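Local coordinates for CYTH domain-containing protein (Pyrococcus horikoshii, PDB 2DC4) that is of unknown function but belongs to the CYTH family, whose members typically bind triphosphate-containing ligands with divalent metal ions inside a closed beta barrel, at residues F25-F36 and V94-Y105. Residues are numbered along the deposited sequence; the frame is centred on the assembly and turned at random.
Sequences FFGIEEQEDVYF and VQGVVKKRRWIY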
# COMPACT_ATOMS: atom_id res chain seq x y z
N PHE A 25 17.60 -24.62 -1.83
CA PHE A 25 17.31 -23.56 -2.80
C PHE A 25 15.81 -23.29 -2.81
O PHE A 25 15.01 -24.20 -3.05
CB PHE A 25 17.77 -23.97 -4.20
CG PHE A 25 17.48 -22.94 -5.25
CD1 PHE A 25 18.07 -21.69 -5.21
CD2 PHE A 25 16.59 -23.23 -6.29
CE1 PHE A 25 17.79 -20.72 -6.18
CE2 PHE A 25 16.30 -22.27 -7.27
CZ PHE A 25 16.90 -21.02 -7.21
N PHE A 26 15.44 -22.04 -2.56
CA PHE A 26 14.04 -21.65 -2.53
C PHE A 26 13.57 -21.11 -3.88
O PHE A 26 12.48 -21.46 -4.36
CB PHE A 26 13.81 -20.59 -1.45
CG PHE A 26 12.43 -20.04 -1.44
CD1 PHE A 26 11.37 -20.79 -0.94
CD2 PHE A 26 12.17 -18.78 -1.96
CE1 PHE A 26 10.06 -20.29 -0.97
CE2 PHE A 26 10.87 -18.27 -2.00
CZ PHE A 26 9.82 -19.03 -1.50
N GLY A 27 14.38 -20.24 -4.47
CA GLY A 27 14.04 -19.66 -5.75
C GLY A 27 14.83 -18.41 -6.08
O GLY A 27 15.62 -17.92 -5.26
N ILE A 28 14.62 -17.88 -7.28
CA ILE A 28 15.29 -16.66 -7.74
C ILE A 28 14.24 -15.57 -7.87
O ILE A 28 13.14 -15.83 -8.37
CB ILE A 28 15.95 -16.87 -9.12
CG1 ILE A 28 17.07 -17.91 -9.01
CG2 ILE A 28 16.50 -15.54 -9.64
CD1 ILE A 28 17.65 -18.31 -10.36
N GLU A 29 14.56 -14.37 -7.41
CA GLU A 29 13.64 -13.24 -7.52
C GLU A 29 14.32 -12.09 -8.27
O GLU A 29 15.38 -11.63 -7.86
CB GLU A 29 13.19 -12.75 -6.14
CG GLU A 29 12.30 -13.73 -5.38
CD GLU A 29 11.79 -13.19 -4.05
OE1 GLU A 29 12.26 -12.12 -3.62
OE2 GLU A 29 10.93 -13.85 -3.43
N GLU A 30 13.70 -11.64 -9.36
CA GLU A 30 14.24 -10.52 -10.13
C GLU A 30 13.50 -9.32 -9.56
O GLU A 30 12.33 -9.10 -9.85
CB GLU A 30 13.94 -10.70 -11.61
CG GLU A 30 14.57 -11.96 -12.19
CD GLU A 30 14.38 -12.08 -13.69
OE1 GLU A 30 14.82 -11.16 -14.42
OE2 GLU A 30 13.80 -13.09 -14.14
N GLN A 31 14.21 -8.54 -8.73
CA GLN A 31 13.61 -7.41 -8.05
C GLN A 31 13.98 -6.03 -8.55
O GLN A 31 15.09 -5.79 -9.02
CB GLN A 31 13.96 -7.48 -6.55
CG GLN A 31 13.91 -8.89 -5.96
CD GLN A 31 14.33 -8.90 -4.50
OE1 GLN A 31 15.22 -8.15 -4.10
NE2 GLN A 31 13.68 -9.76 -3.71
N GLU A 32 13.02 -5.11 -8.43
CA GLU A 32 13.22 -3.73 -8.81
C GLU A 32 12.61 -2.92 -7.67
O GLU A 32 11.40 -2.98 -7.45
CB GLU A 32 12.50 -3.40 -10.13
CG GLU A 32 12.72 -1.97 -10.60
CD GLU A 32 12.04 -1.68 -11.93
OE1 GLU A 32 12.20 -2.48 -12.87
OE2 GLU A 32 11.37 -0.63 -12.04
N ASP A 33 13.46 -2.20 -6.94
CA ASP A 33 13.01 -1.39 -5.81
C ASP A 33 13.12 0.10 -6.08
O ASP A 33 14.18 0.58 -6.46
CB ASP A 33 13.84 -1.68 -4.56
CG ASP A 33 13.83 -3.13 -4.17
OD1 ASP A 33 12.88 -3.84 -4.52
OD2 ASP A 33 14.79 -3.56 -3.48
N VAL A 34 12.02 0.82 -5.86
CA VAL A 34 12.04 2.26 -6.02
C VAL A 34 12.03 2.85 -4.61
O VAL A 34 11.05 2.70 -3.86
CB VAL A 34 10.81 2.77 -6.82
CG1 VAL A 34 10.78 4.28 -6.82
CG2 VAL A 34 10.88 2.24 -8.24
N TYR A 35 13.14 3.48 -4.23
CA TYR A 35 13.27 4.07 -2.90
C TYR A 35 12.82 5.51 -2.83
O TYR A 35 12.99 6.27 -3.77
CB TYR A 35 14.71 3.99 -2.41
CG TYR A 35 15.15 2.63 -1.93
CD1 TYR A 35 15.48 1.62 -2.83
CD2 TYR A 35 15.23 2.35 -0.57
CE1 TYR A 35 15.89 0.37 -2.39
CE2 TYR A 35 15.63 1.10 -0.11
CZ TYR A 35 15.97 0.12 -1.03
OH TYR A 35 16.36 -1.12 -0.58
N PHE A 36 12.26 5.87 -1.68
CA PHE A 36 11.79 7.23 -1.43
C PHE A 36 12.56 7.77 -0.23
O PHE A 36 12.68 7.11 0.79
CB PHE A 36 10.29 7.22 -1.14
CG PHE A 36 9.46 7.00 -2.36
CD1 PHE A 36 9.16 8.06 -3.21
CD2 PHE A 36 9.02 5.73 -2.70
CE1 PHE A 36 8.44 7.86 -4.38
CE2 PHE A 36 8.29 5.51 -3.86
CZ PHE A 36 8.00 6.58 -4.71
N VAL A 94 11.85 10.45 -5.08
CA VAL A 94 12.52 9.20 -5.41
C VAL A 94 14.00 9.33 -5.11
O VAL A 94 14.68 10.23 -5.61
CB VAL A 94 12.34 8.82 -6.90
CG1 VAL A 94 13.17 7.59 -7.22
CG2 VAL A 94 10.87 8.54 -7.19
N GLN A 95 14.50 8.42 -4.28
CA GLN A 95 15.89 8.39 -3.86
C GLN A 95 16.76 7.63 -4.86
O GLN A 95 17.94 7.94 -5.04
CB GLN A 95 15.95 7.74 -2.48
CG GLN A 95 17.29 7.74 -1.79
CD GLN A 95 17.20 7.16 -0.40
OE1 GLN A 95 16.72 6.03 -0.21
NE2 GLN A 95 17.64 7.92 0.60
N GLY A 96 16.17 6.64 -5.51
CA GLY A 96 16.89 5.85 -6.49
C GLY A 96 16.18 4.55 -6.77
O GLY A 96 15.13 4.27 -6.18
N VAL A 97 16.74 3.75 -7.67
CA VAL A 97 16.14 2.47 -8.02
C VAL A 97 17.19 1.38 -7.96
O VAL A 97 18.22 1.47 -8.61
CB VAL A 97 15.56 2.50 -9.45
CG1 VAL A 97 14.96 1.14 -9.80
CG2 VAL A 97 14.50 3.60 -9.56
N VAL A 98 16.92 0.35 -7.17
CA VAL A 98 17.84 -0.77 -7.04
C VAL A 98 17.28 -1.97 -7.78
O VAL A 98 16.15 -2.38 -7.52
CB VAL A 98 18.07 -1.18 -5.56
CG1 VAL A 98 18.99 -2.39 -5.50
CG2 VAL A 98 18.66 -0.02 -4.77
N LYS A 99 18.07 -2.52 -8.69
CA LYS A 99 17.64 -3.68 -9.46
C LYS A 99 18.59 -4.82 -9.17
O LYS A 99 19.81 -4.66 -9.25
CB LYS A 99 17.66 -3.36 -10.96
CG LYS A 99 16.69 -2.26 -11.36
CD LYS A 99 16.73 -2.00 -12.86
CE LYS A 99 16.28 -3.23 -13.65
NZ LYS A 99 14.89 -3.64 -13.31
N LYS A 100 18.05 -5.98 -8.83
CA LYS A 100 18.91 -7.10 -8.52
C LYS A 100 18.26 -8.44 -8.83
O LYS A 100 17.04 -8.53 -8.96
CB LYS A 100 19.30 -7.06 -7.04
CG LYS A 100 18.18 -7.53 -6.12
CD LYS A 100 18.65 -7.65 -4.67
CE LYS A 100 18.53 -6.33 -3.92
NZ LYS A 100 17.10 -6.01 -3.60
N ARG A 101 19.09 -9.47 -8.94
CA ARG A 101 18.61 -10.82 -9.16
C ARG A 101 19.04 -11.52 -7.88
O ARG A 101 20.23 -11.61 -7.58
CB ARG A 101 19.28 -11.44 -10.38
CG ARG A 101 18.55 -12.62 -10.96
CD ARG A 101 18.62 -12.61 -12.48
NE ARG A 101 17.69 -13.57 -13.09
CZ ARG A 101 17.91 -14.88 -13.15
NH1 ARG A 101 19.02 -15.40 -12.65
NH2 ARG A 101 17.01 -15.66 -13.73
N ARG A 102 18.07 -12.02 -7.12
CA ARG A 102 18.35 -12.67 -5.84
C ARG A 102 18.12 -14.17 -5.81
O ARG A 102 17.06 -14.66 -6.21
CB ARG A 102 17.50 -12.00 -4.75
CG ARG A 102 17.60 -12.66 -3.37
CD ARG A 102 16.73 -11.90 -2.36
NE ARG A 102 17.30 -10.60 -2.03
CZ ARG A 102 16.71 -9.69 -1.25
NH1 ARG A 102 15.53 -9.94 -0.71
NH2 ARG A 102 17.31 -8.53 -1.01
N TRP A 103 19.13 -14.90 -5.34
CA TRP A 103 19.09 -16.35 -5.19
C TRP A 103 18.84 -16.57 -3.70
O TRP A 103 19.63 -16.14 -2.86
CB TRP A 103 20.44 -16.96 -5.57
CG TRP A 103 20.57 -17.30 -7.01
CD1 TRP A 103 20.50 -18.54 -7.57
CD2 TRP A 103 20.82 -16.39 -8.08
NE1 TRP A 103 20.69 -18.46 -8.92
CE2 TRP A 103 20.88 -17.15 -9.26
CE3 TRP A 103 20.99 -15.00 -8.16
CZ2 TRP A 103 21.11 -16.57 -10.52
CZ3 TRP A 103 21.22 -14.42 -9.40
CH2 TRP A 103 21.28 -15.21 -10.57
N ILE A 104 17.74 -17.23 -3.37
CA ILE A 104 17.38 -17.47 -1.98
C ILE A 104 17.59 -18.93 -1.59
O ILE A 104 17.13 -19.83 -2.29
CB ILE A 104 15.89 -17.10 -1.72
CG1 ILE A 104 15.64 -15.65 -2.14
CG2 ILE A 104 15.55 -17.30 -0.23
CD1 ILE A 104 14.17 -15.23 -2.10
N TYR A 105 18.30 -19.14 -0.49
CA TYR A 105 18.56 -20.49 0.04
C TYR A 105 18.18 -20.46 1.52
O TYR A 105 18.28 -19.42 2.17
CB TYR A 105 20.04 -20.85 -0.07
CG TYR A 105 20.54 -21.01 -1.47
CD1 TYR A 105 20.60 -22.26 -2.08
CD2 TYR A 105 20.99 -19.90 -2.20
CE1 TYR A 105 21.11 -22.41 -3.38
CE2 TYR A 105 21.49 -20.03 -3.48
CZ TYR A 105 21.55 -21.29 -4.07
OH TYR A 105 22.09 -21.41 -5.32
O HOH W 1 13.52 -11.90 -0.93
O HOH W 2 16.92 -3.06 -2.25
O HOH W 3 15.90 -4.81 -5.74
O HOH W 4 14.50 5.25 1.45
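Gln31 and Lys100, a hydrogen-bonded antiparallel pair, also meet through their side chains: Lys100 NZ gives a hydrogen bond to Gln31 OE1 at 2.9 Å, nearly in line with the amide C=O. The lysine gets there by setting CG between its own N and carbonyl carbon (chi1 77°) and bending again further out. Lys100 NZ also makes a salt bridge to Asp33 OD2, its hydrogen bond weak at 3.4 Å, and two waters each link Lys100 NZ to Asp33 OD2, one reaching on to Tyr35 OH and the other to Val98 O. The Gln31 amide also lies over one face of the Arg102 guanidinium, while Gln31 NE2 donates to Glu29 OE1 at 2.8 Å. Replacing Gln31 with an alanine would probably leave Lys100 NZ without this acceptor and Glu29 OE1 without its amide donor. Farther out, Asp33 pairs with Arg47, Tyr35 OH with Arg45 and Arg102 NE with Asn115. On the reverse face, Lys99 NZ bridges to Glu32 OE1 (3.0 Å), and Ile28 CG1 makes a CH-pi contact over the five-membered ring of Trp103. Phe26 and Gly27 both face Ile104, a classic bulge. Charged residues from neighbouring antiparallel strands, gathered on the face of Gln31 and Lys100, are consistent with the polar tunnel of the CYTH barrel, as in triphosphate tunnel enzymes.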